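PDB 6E0S: MEM-A1 from Soil metagenome, which probably hydrolyses the beta-lactam ring of antibiotics with zinc in its active site, as a metallo-beta-lactamase of subclass B3. Local coordinates for residues 110-115 / 146-151; 128-133 / 168-173; 164-169 / 191-196. One frame throughout, in Å; residues are numbered along the deposited sequence.

The three contacts illustrate how two beta sheets and their loops frame a metal site. Contact 1 pairs the last two strands, 110-114 and 145-148, of the seven-stranded mixed sheet, with the S114 side chain about 13 Å from a zinc. Contacts 2 and 3 lie at the zinc site: contact 3 joins the loops that leave strands 159-165 and 185-192 of the five-stranded sheet, and contact 2 packs two loops together. Centres of contacts 1 and 3 lie about 14 Å apart, those of 2 and 3 about 11 Å. Along the chain, contact 1 closes before contact 3 opens, whereas the segments of contacts 1 and 2 alternate. Contacts 2 and 3 share G168 and H169, so the zinc ligand H169 is approached by 128-133 and by 191-196.

Contact 1: residues 110-115 / 146-151; sequences TVLASV and RAVADG
The carbonyl oxygen of A113 is met by two donors from the neighbouring strand. V148 N gives it a full hydrogen bond of 2.7 Å, and A147 CA adds a C-H...O contact. Two residues back along the strand, R146 N reaches V111 O at 2.8 Å, while A113 N returns a weak bond to R146 O. R146 thus uses both its N and its O on residues flanking L112, the regular scheme of parallel strands. The pairing closes a beta-alpha-beta unit, strand 110-114, helix 115-123 and strand 145-148, in which the last strand forms an edge of the larger sheet.

L112 and R146 share one face of that sheet and run side by side. CG of R146 is anti to the backbone N (chi1 171°), and the bend at chi3 (50°) brings the guanidinium flat against the leucine: L112 CD2 sits over the centre of the group, 3.6 Å from R146 CZ. A long, weak ion pair links R146 NH1 to E152. V148 meets the leucine at about a right angle, its CG1 4.1 Å from L112 CB, while V148 CG2 lies 3.5 Å from A113 O. Beyond the paired strands, V115 CG2 rests 3.9 Å from A147 CB. Here S114 is the N-cap of the following helix: its OG accepts from G117 N and also bonds to G172 O. The hydroxyl of Y165 bonds to both V148 O and V115 N, bridging strand end and helix start.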
loop_
_atom_site.group_PDB
_atom_site.type_symbol
_atom_site.label_atom_id
_atom_site.label_comp_id
_atom_site.label_asym_id
_atom_site.label_seq_id
_atom_site.Cartn_x
_atom_site.Cartn_y
_atom_site.Cartn_z
ATOM N N THR A 110 16.589 -1.360 -3.035
ATOM C CA THR A 110 16.418 -1.922 -1.704
ATOM C C THR A 110 14.941 -1.877 -1.375
ATOM O O THR A 110 14.240 -0.944 -1.797
ATOM C CB THR A 110 17.230 -1.131 -0.676
ATOM O OG1 THR A 110 18.623 -1.374 -0.892
ATOM C CG2 THR A 110 16.898 -1.542 0.768
ATOM N N VAL A 111 14.461 -2.911 -0.676
ATOM C CA VAL A 111 13.035 -3.085 -0.378
ATOM C C VAL A 111 12.809 -2.799 1.101
ATOM O O VAL A 111 13.503 -3.361 1.956
ATOM C CB VAL A 111 12.549 -4.497 -0.762
ATOM C CG1 VAL A 111 11.154 -4.785 -0.207
ATOM C CG2 VAL A 111 12.552 -4.628 -2.272
ATOM N N LEU A 112 11.836 -1.930 1.395
ATOM C CA LEU A 112 11.577 -1.463 2.747
ATOM C C LEU A 112 10.207 -1.929 3.221
ATOM O O LEU A 112 9.214 -1.851 2.481
ATOM C CB LEU A 112 11.670 0.073 2.791
ATOM C CG LEU A 112 12.974 0.721 2.347
ATOM C CD1 LEU A 112 12.901 2.222 2.578
ATOM C CD2 LEU A 112 14.154 0.148 3.101
ATOM N N ALA A 113 10.141 -2.300 4.498
ATOM C CA ALA A 113 8.915 -2.779 5.119
ATOM C C ALA A 113 9.031 -2.612 6.630
ATOM O O ALA A 113 10.116 -2.382 7.176
ATOM C CB ALA A 113 8.648 -4.268 4.771
ATOM N N SER A 114 7.896 -2.771 7.310
ATOM C CA SER A 114 7.929 -2.875 8.762
ATOM C C SER A 114 8.760 -4.075 9.213
ATOM O O SER A 114 9.086 -4.986 8.439
ATOM C CB SER A 114 6.515 -3.035 9.326
ATOM O OG SER A 114 5.956 -4.238 8.811
ATOM N N VAL A 115 9.061 -4.108 10.514
ATOM C CA VAL A 115 9.811 -5.242 11.047
ATOM C C VAL A 115 9.076 -6.551 10.772
ATOM O O VAL A 115 9.665 -7.532 10.297
ATOM C CB VAL A 115 10.074 -5.041 12.548
ATOM C CG1 VAL A 115 10.739 -6.264 13.147
ATOM C CG2 VAL A 115 10.938 -3.816 12.748
ATOM N N ARG A 146 15.244 -4.002 4.118
ATOM C CA ARG A 146 15.600 -3.267 5.325
ATOM C C ARG A 146 14.305 -2.953 6.059
ATOM O O ARG A 146 13.343 -2.518 5.430
ATOM C CB ARG A 146 16.345 -1.970 4.999
ATOM C CG ARG A 146 16.555 -1.066 6.197
ATOM C CD ARG A 146 17.715 -0.067 5.990
ATOM N NE ARG A 146 17.625 0.667 4.727
ATOM C CZ ARG A 146 16.941 1.800 4.565
ATOM N NH1 ARG A 146 16.279 2.336 5.575
ATOM N NH2 ARG A 146 16.921 2.402 3.381
ATOM N N ALA A 147 14.274 -3.172 7.368
ATOM C CA ALA A 147 13.069 -2.853 8.128
ATOM C C ALA A 147 13.064 -1.369 8.438
ATOM O O ALA A 147 14.124 -0.779 8.685
ATOM C CB ALA A 147 13.020 -3.641 9.438
ATOM N N VAL A 148 11.875 -0.765 8.433
ATOM C CA VAL A 148 11.707 0.607 8.905
ATOM C C VAL A 148 10.864 0.584 10.168
ATOM O O VAL A 148 9.986 -0.278 10.344
ATOM C CB VAL A 148 11.063 1.521 7.846
ATOM C CG1 VAL A 148 11.945 1.578 6.556
ATOM C CG2 VAL A 148 9.654 1.060 7.498
ATOM N N ALA A 149 11.135 1.541 11.050
ATOM C CA ALA A 149 10.390 1.728 12.284
ATOM C C ALA A 149 9.168 2.599 12.030
ATOM O O ALA A 149 9.080 3.321 11.039
ATOM C CB ALA A 149 11.283 2.369 13.367
ATOM N N ASP A 150 8.223 2.535 12.960
ATOM C CA ASP A 150 7.046 3.382 12.884
ATOM C C ASP A 150 7.479 4.840 12.993
ATOM O O ASP A 150 8.262 5.205 13.872
ATOM C CB ASP A 150 6.082 2.996 14.006
ATOM C CG ASP A 150 4.690 3.556 13.830
ATOM O OD1 ASP A 150 4.383 4.108 12.772
ATOM O OD2 ASP A 150 3.894 3.456 14.801
ATOM N N GLY A 151 6.987 5.666 12.086
ATOM C CA GLY A 151 7.373 7.058 12.031
ATOM C C GLY A 151 8.706 7.343 11.368
ATOM O O GLY A 151 9.081 8.516 11.256
#

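Contact 2: residues 128-133 / 168-173; sequences KGDPQY and GHTQGG. With ZN (zinc ion), chain B.
Beside the zinc site, the loop that supplies the ligand H169 packs against the turn of D130, P131 and Q132. H169 NE2 binds the metal at 2.3 Å, and H91, H93 and a water complete the coordination of this zinc; a second zinc lies about 4 Å from the H169 side chain. The side-chain amide of Q132 comes up obliquely to the imidazole, NE2 lying 3.5 Å from H169 CE1 with the two planes 82° apart. The same NE2 donates to a water that in turn donates to H169 O at 2.7 Å, so one solvent molecule ties the glutamine to the backbone of the ligand; it also lies over the rim of one ring face. H169 ND1 bonds to N196 O, outside these segments.

The ring of P131 lies against the backbone carbonyls of the ligand loop, its CG 3.4 Å from H169 O. The turn that presents these groups is a type I beta turn from D130 to Y133, reinforced by an Asx turn in which D130 OD2 uses its anti lone pair to accept from Q132 N at 2.9 Å. With CG anti to the backbone N (chi1 -159°), the carboxylate lies alongside T170, and its OD1 bonds to H93 NE2. D130 is therefore a second-shell residue that orients a first-shell histidine. A second water donates to D130 OD1 at 2.7 Å and accepts from Q171 N.

T170 OG1 makes an ST turn by accepting from G172 N at 3.2 Å, and also bonds to E92. Farther from the metal, Q171 extends its amide across the backbone of G129, OE1 standing 3.3 Å from G129 C and bonding to S127 OG.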
loop_
_atom_site.group_PDB
_atom_site.type_symbol
_atom_site.label_atom_id
_atom_site.label_comp_id
_atom_site.label_asym_id
_atom_site.label_seq_id
_atom_site.Cartn_x
_atom_site.Cartn_y
_atom_site.Cartn_z
ATOM N N LYS A 128 2.574 -17.464 10.440
ATOM C CA LYS A 128 1.549 -18.303 11.080
ATOM C C LYS A 128 0.550 -17.468 11.868
ATOM O O LYS A 128 -0.525 -17.966 12.216
ATOM C CB LYS A 128 2.196 -19.360 11.987
ATOM C CG LYS A 128 3.009 -20.424 11.233
ATOM C CD LYS A 128 3.385 -21.568 12.174
ATOM C CE LYS A 128 3.863 -22.825 11.434
ATOM N NZ LYS A 128 3.705 -24.049 12.316
ATOM N N GLY A 129 0.877 -16.217 12.149
ATOM C CA GLY A 129 -0.060 -15.311 12.768
ATOM C C GLY A 129 -0.831 -14.450 11.789
ATOM O O GLY A 129 -1.547 -13.549 12.230
ATOM N N ASP A 130 -0.729 -14.701 10.483
ATOM C CA ASP A 130 -1.474 -13.885 9.542
ATOM C C ASP A 130 -2.954 -14.191 9.691
ATOM O O ASP A 130 -3.327 -15.357 9.830
ATOM C CB ASP A 130 -1.047 -14.143 8.098
ATOM C CG ASP A 130 -1.410 -12.996 7.161
ATOM O OD1 ASP A 130 -0.507 -12.224 6.773
ATOM O OD2 ASP A 130 -2.589 -12.884 6.793
ATOM N N PRO A 131 -3.822 -13.159 9.687
ATOM C CA PRO A 131 -5.269 -13.424 9.744
ATOM C C PRO A 131 -5.714 -14.349 8.622
ATOM O O PRO A 131 -6.730 -15.033 8.752
ATOM C CB PRO A 131 -5.898 -12.030 9.599
ATOM C CG PRO A 131 -4.860 -11.086 10.177
ATOM C CD PRO A 131 -3.504 -11.713 9.764
ATOM N N GLN A 132 -4.971 -14.391 7.515
ATOM C CA GLN A 132 -5.328 -15.247 6.385
ATOM C C GLN A 132 -4.416 -16.456 6.272
ATOM O O GLN A 132 -4.452 -17.157 5.250
ATOM C CB GLN A 132 -5.320 -14.458 5.073
ATOM C CG GLN A 132 -6.174 -13.200 5.102
ATOM C CD GLN A 132 -6.306 -12.543 3.746
ATOM O OE1 GLN A 132 -6.401 -13.225 2.719
ATOM N NE2 GLN A 132 -6.345 -11.214 3.730
ATOM N N TYR A 133 -3.645 -16.759 7.322
ATOM C CA TYR A 133 -2.723 -17.895 7.248
ATOM C C TYR A 133 -3.473 -19.169 6.883
ATOM O O TYR A 133 -4.510 -19.509 7.473
ATOM C CB TYR A 133 -1.983 -18.102 8.573
ATOM C CG TYR A 133 -1.078 -19.325 8.547
ATOM C CD1 TYR A 133 -1.426 -20.493 9.204
ATOM C CD2 TYR A 133 0.113 -19.303 7.828
ATOM C CE1 TYR A 133 -0.594 -21.615 9.155
ATOM C CE2 TYR A 133 0.948 -20.403 7.776
ATOM C CZ TYR A 133 0.588 -21.553 8.435
ATOM O OH TYR A 133 1.422 -22.630 8.372
ATOM N N GLY A 168 -3.191 -4.931 11.135
ATOM C CA GLY A 168 -4.502 -5.454 11.498
ATOM C C GLY A 168 -5.021 -6.340 10.377
ATOM O O GLY A 168 -5.417 -7.495 10.597
ATOM N N HIS A 169 -5.002 -5.798 9.152
ATOM C CA HIS A 169 -5.157 -6.649 7.977
ATOM C C HIS A 169 -4.039 -7.689 7.909
ATOM O O HIS A 169 -4.297 -8.866 7.626
ATOM C CB HIS A 169 -5.189 -5.798 6.703
ATOM C CG HIS A 169 -5.508 -6.586 5.461
ATOM N ND1 HIS A 169 -6.776 -7.028 5.175
ATOM C CD2 HIS A 169 -4.729 -6.988 4.423
ATOM C CE1 HIS A 169 -6.766 -7.707 4.038
ATOM N NE2 HIS A 169 -5.535 -7.704 3.564
ATOM N N THR A 170 -2.799 -7.271 8.158
ATOM C CA THR A 170 -1.656 -8.149 8.404
ATOM C C THR A 170 -0.911 -7.705 9.657
ATOM O O THR A 170 -1.097 -6.596 10.177
ATOM C CB THR A 170 -0.641 -8.140 7.252
ATOM O OG1 THR A 170 0.016 -6.859 7.212
ATOM C CG2 THR A 170 -1.338 -8.404 5.897
ATOM N N GLN A 171 0.008 -8.558 10.113
ATOM C CA GLN A 171 0.787 -8.156 11.274
ATOM C C GLN A 171 1.767 -7.035 10.955
ATOM O O GLN A 171 2.230 -6.355 11.884
ATOM C CB GLN A 171 1.536 -9.362 11.830
ATOM C CG GLN A 171 0.619 -10.376 12.464
ATOM C CD GLN A 171 1.397 -11.591 12.933
ATOM O OE1 GLN A 171 1.799 -12.418 12.122
ATOM N NE2 GLN A 171 1.636 -11.684 14.225
ATOM N N GLY A 172 2.067 -6.811 9.679
ATOM C CA GLY A 172 3.118 -5.881 9.284
ATOM C C GLY A 172 2.695 -4.707 8.412
ATOM O O GLY A 172 3.556 -3.977 7.879
ATOM N N GLY A 173 1.386 -4.506 8.260
ATOM C CA GLY A 173 0.905 -3.494 7.322
ATOM C C GLY A 173 1.415 -2.094 7.644
ATOM O O GLY A 173 1.505 -1.688 8.811
HETATM ZN ZN ZN B . -3.990 -8.471 2.064
HETATM O O HOH W 1 0.488 -11.205 9.110
HETATM O O HOH W 2 -6.453 -10.015 6.375
HETATM O O HOH W 3 -4.876 -9.295 0.517
#

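Contact 3: residues 164-169 / 191-196; sequences RYTPGH and YADSLN. With ZN (zinc ion), chain B.
The imidazole of H169 is held along its plane by a carbonyl and over one face by a serine. In the plane, ND1 donates to N196 O at 2.7 Å in a nearly straight bond (172°), entering on a lone pair of the carbonyl, which fixes the rotation of the ring with NE2 turned to the zinc. Above the face, S194 CB makes a CH-pi contact 3.9 Å from the ring centroid, 13° off the normal. S194 OG, placed anti to the backbone N (chi1 170°), also lies over the ring and accepts from N196 N at 3.2 Å. This ST turn shapes the chain that offers N196 O.

The side chains of T166 and D193 pass alongside one another, pointing opposite ways, T166 OG1 lying 3.6 Å from D193 CB. Their polar ends go elsewhere, T166 OG1 to S175 and D193 OD2 to ND1 of the zinc ligand H91. A water accepts from H169 N at 2.9 Å and lies close to the carbonyls of T166 and S194.

Strands 159-165 and 185-192, which deliver these loops, flank strand 174-182 in the five-stranded sheet, while L195 packs on S221 of helix 214-226 and on Y267 and A271 of helix 263-285.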
loop_
_atom_site.group_PDB
_atom_site.type_symbol
_atom_site.label_atom_id
_atom_site.label_comp_id
_atom_site.label_asym_id
_atom_site.label_seq_id
_atom_site.Cartn_x
_atom_site.Cartn_y
_atom_site.Cartn_z
ATOM N N ARG A 164 3.997 4.812 8.455
ATOM C CA ARG A 164 2.990 4.830 9.516
ATOM C C ARG A 164 2.473 3.410 9.688
ATOM O O ARG A 164 1.694 2.929 8.863
ATOM C CB ARG A 164 1.845 5.801 9.195
ATOM C CG ARG A 164 2.327 7.255 9.002
ATOM C CD ARG A 164 2.900 7.822 10.297
ATOM N NE ARG A 164 1.947 7.842 11.426
ATOM C CZ ARG A 164 1.130 8.856 11.732
ATOM N NH1 ARG A 164 1.127 9.968 10.999
ATOM N NH2 ARG A 164 0.316 8.766 12.778
ATOM N N TYR A 165 2.898 2.740 10.754
ATOM C CA TYR A 165 2.456 1.369 10.970
ATOM C C TYR A 165 0.931 1.339 11.059
ATOM O O TYR A 165 0.332 2.078 11.845
ATOM C CB TYR A 165 3.083 0.828 12.261
ATOM C CG TYR A 165 4.496 0.280 12.139
ATOM C CD1 TYR A 165 5.345 0.675 11.121
ATOM C CD2 TYR A 165 4.986 -0.608 13.102
ATOM C CE1 TYR A 165 6.664 0.125 11.016
ATOM C CE2 TYR A 165 6.285 -1.131 13.033
ATOM C CZ TYR A 165 7.116 -0.763 11.992
ATOM O OH TYR A 165 8.392 -1.297 11.936
ATOM N N THR A 166 0.299 0.496 10.246
ATOM C CA THR A 166 -1.153 0.301 10.304
ATOM C C THR A 166 -1.471 -1.187 10.217
ATOM O O THR A 166 -2.140 -1.644 9.280
ATOM C CB THR A 166 -1.858 1.069 9.184
ATOM O OG1 THR A 166 -1.304 0.691 7.916
ATOM C CG2 THR A 166 -1.733 2.585 9.389
ATOM N N PRO A 167 -1.005 -1.976 11.181
ATOM C CA PRO A 167 -1.307 -3.413 11.154
ATOM C C PRO A 167 -2.774 -3.700 11.482
ATOM O O PRO A 167 -3.514 -2.856 12.015
ATOM C CB PRO A 167 -0.384 -3.986 12.226
ATOM C CG PRO A 167 -0.210 -2.840 13.241
ATOM C CD PRO A 167 -0.186 -1.602 12.353
ATOM N N GLY A 168 -3.191 -4.931 11.135
ATOM C CA GLY A 168 -4.502 -5.454 11.498
ATOM C C GLY A 168 -5.021 -6.340 10.377
ATOM O O GLY A 168 -5.417 -7.495 10.597
ATOM N N HIS A 169 -5.002 -5.798 9.152
ATOM C CA HIS A 169 -5.157 -6.649 7.977
ATOM C C HIS A 169 -4.039 -7.689 7.909
ATOM O O HIS A 169 -4.297 -8.866 7.626
ATOM C CB HIS A 169 -5.189 -5.798 6.703
ATOM C CG HIS A 169 -5.508 -6.586 5.461
ATOM N ND1 HIS A 169 -6.776 -7.028 5.175
ATOM C CD2 HIS A 169 -4.729 -6.988 4.423
ATOM C CE1 HIS A 169 -6.766 -7.707 4.038
ATOM N NE2 HIS A 169 -5.535 -7.704 3.564
ATOM N N TYR A 191 -0.642 6.939 0.961
ATOM C CA TYR A 191 -0.775 5.577 0.408
ATOM C C TYR A 191 -1.305 4.721 1.549
ATOM O O TYR A 191 -0.567 4.348 2.455
ATOM C CB TYR A 191 0.542 5.024 -0.124
ATOM C CG TYR A 191 0.331 3.745 -0.922
ATOM C CD1 TYR A 191 0.377 3.776 -2.316
ATOM C CD2 TYR A 191 0.091 2.518 -0.287
ATOM C CE1 TYR A 191 0.199 2.641 -3.072
ATOM C CE2 TYR A 191 -0.055 1.332 -1.071
ATOM C CZ TYR A 191 -0.016 1.438 -2.453
ATOM O OH TYR A 191 -0.180 0.322 -3.265
ATOM N N ALA A 192 -2.596 4.428 1.528
ATOM C CA ALA A 192 -3.221 3.764 2.662
ATOM C C ALA A 192 -3.192 2.255 2.456
ATOM O O ALA A 192 -3.597 1.761 1.398
ATOM C CB ALA A 192 -4.662 4.257 2.838
ATOM N N ASP A 193 -2.740 1.530 3.478
ATOM C CA ASP A 193 -2.799 0.081 3.444
ATOM C C ASP A 193 -4.243 -0.364 3.629
ATOM O O ASP A 193 -5.110 0.413 4.029
ATOM C CB ASP A 193 -1.921 -0.530 4.536
ATOM C CG ASP A 193 -1.704 -2.042 4.338
ATOM O OD1 ASP A 193 -1.284 -2.698 5.309
ATOM O OD2 ASP A 193 -1.950 -2.556 3.223
ATOM N N SER A 194 -4.511 -1.611 3.265
ATOM C CA SER A 194 -5.817 -2.172 3.561
ATOM C C SER A 194 -6.066 -2.143 5.059
ATOM O O SER A 194 -5.176 -2.442 5.866
ATOM C CB SER A 194 -5.922 -3.606 3.038
ATOM O OG SER A 194 -7.128 -4.187 3.553
ATOM N N LEU A 195 -7.296 -1.777 5.430
ATOM C CA LEU A 195 -7.744 -1.796 6.819
ATOM C C LEU A 195 -8.844 -2.828 7.035
ATOM O O LEU A 195 -9.554 -2.772 8.034
ATOM C CB LEU A 195 -8.233 -0.408 7.251
ATOM C CG LEU A 195 -7.232 0.741 7.232
ATOM C CD1 LEU A 195 -7.931 2.066 7.582
ATOM C CD2 LEU A 195 -6.072 0.410 8.203
ATOM N N ASN A 196 -8.996 -3.765 6.107
ATOM C CA ASN A 196 -10.117 -4.689 6.121
ATOM C C ASN A 196 -9.850 -5.878 7.042
ATOM O O ASN A 196 -8.840 -6.581 6.909
ATOM C CB ASN A 196 -10.414 -5.151 4.698
ATOM C CG ASN A 196 -11.207 -4.118 3.920
ATOM O OD1 ASN A 196 -11.445 -2.992 4.397
ATOM N ND2 ASN A 196 -11.635 -4.495 2.715
HETATM ZN ZN ZN B . -3.990 -8.471 2.064
HETATM O O HOH W 4 -4.481 -3.010 8.484
HETATM O O HOH W 3 -4.876 -9.295 0.517
#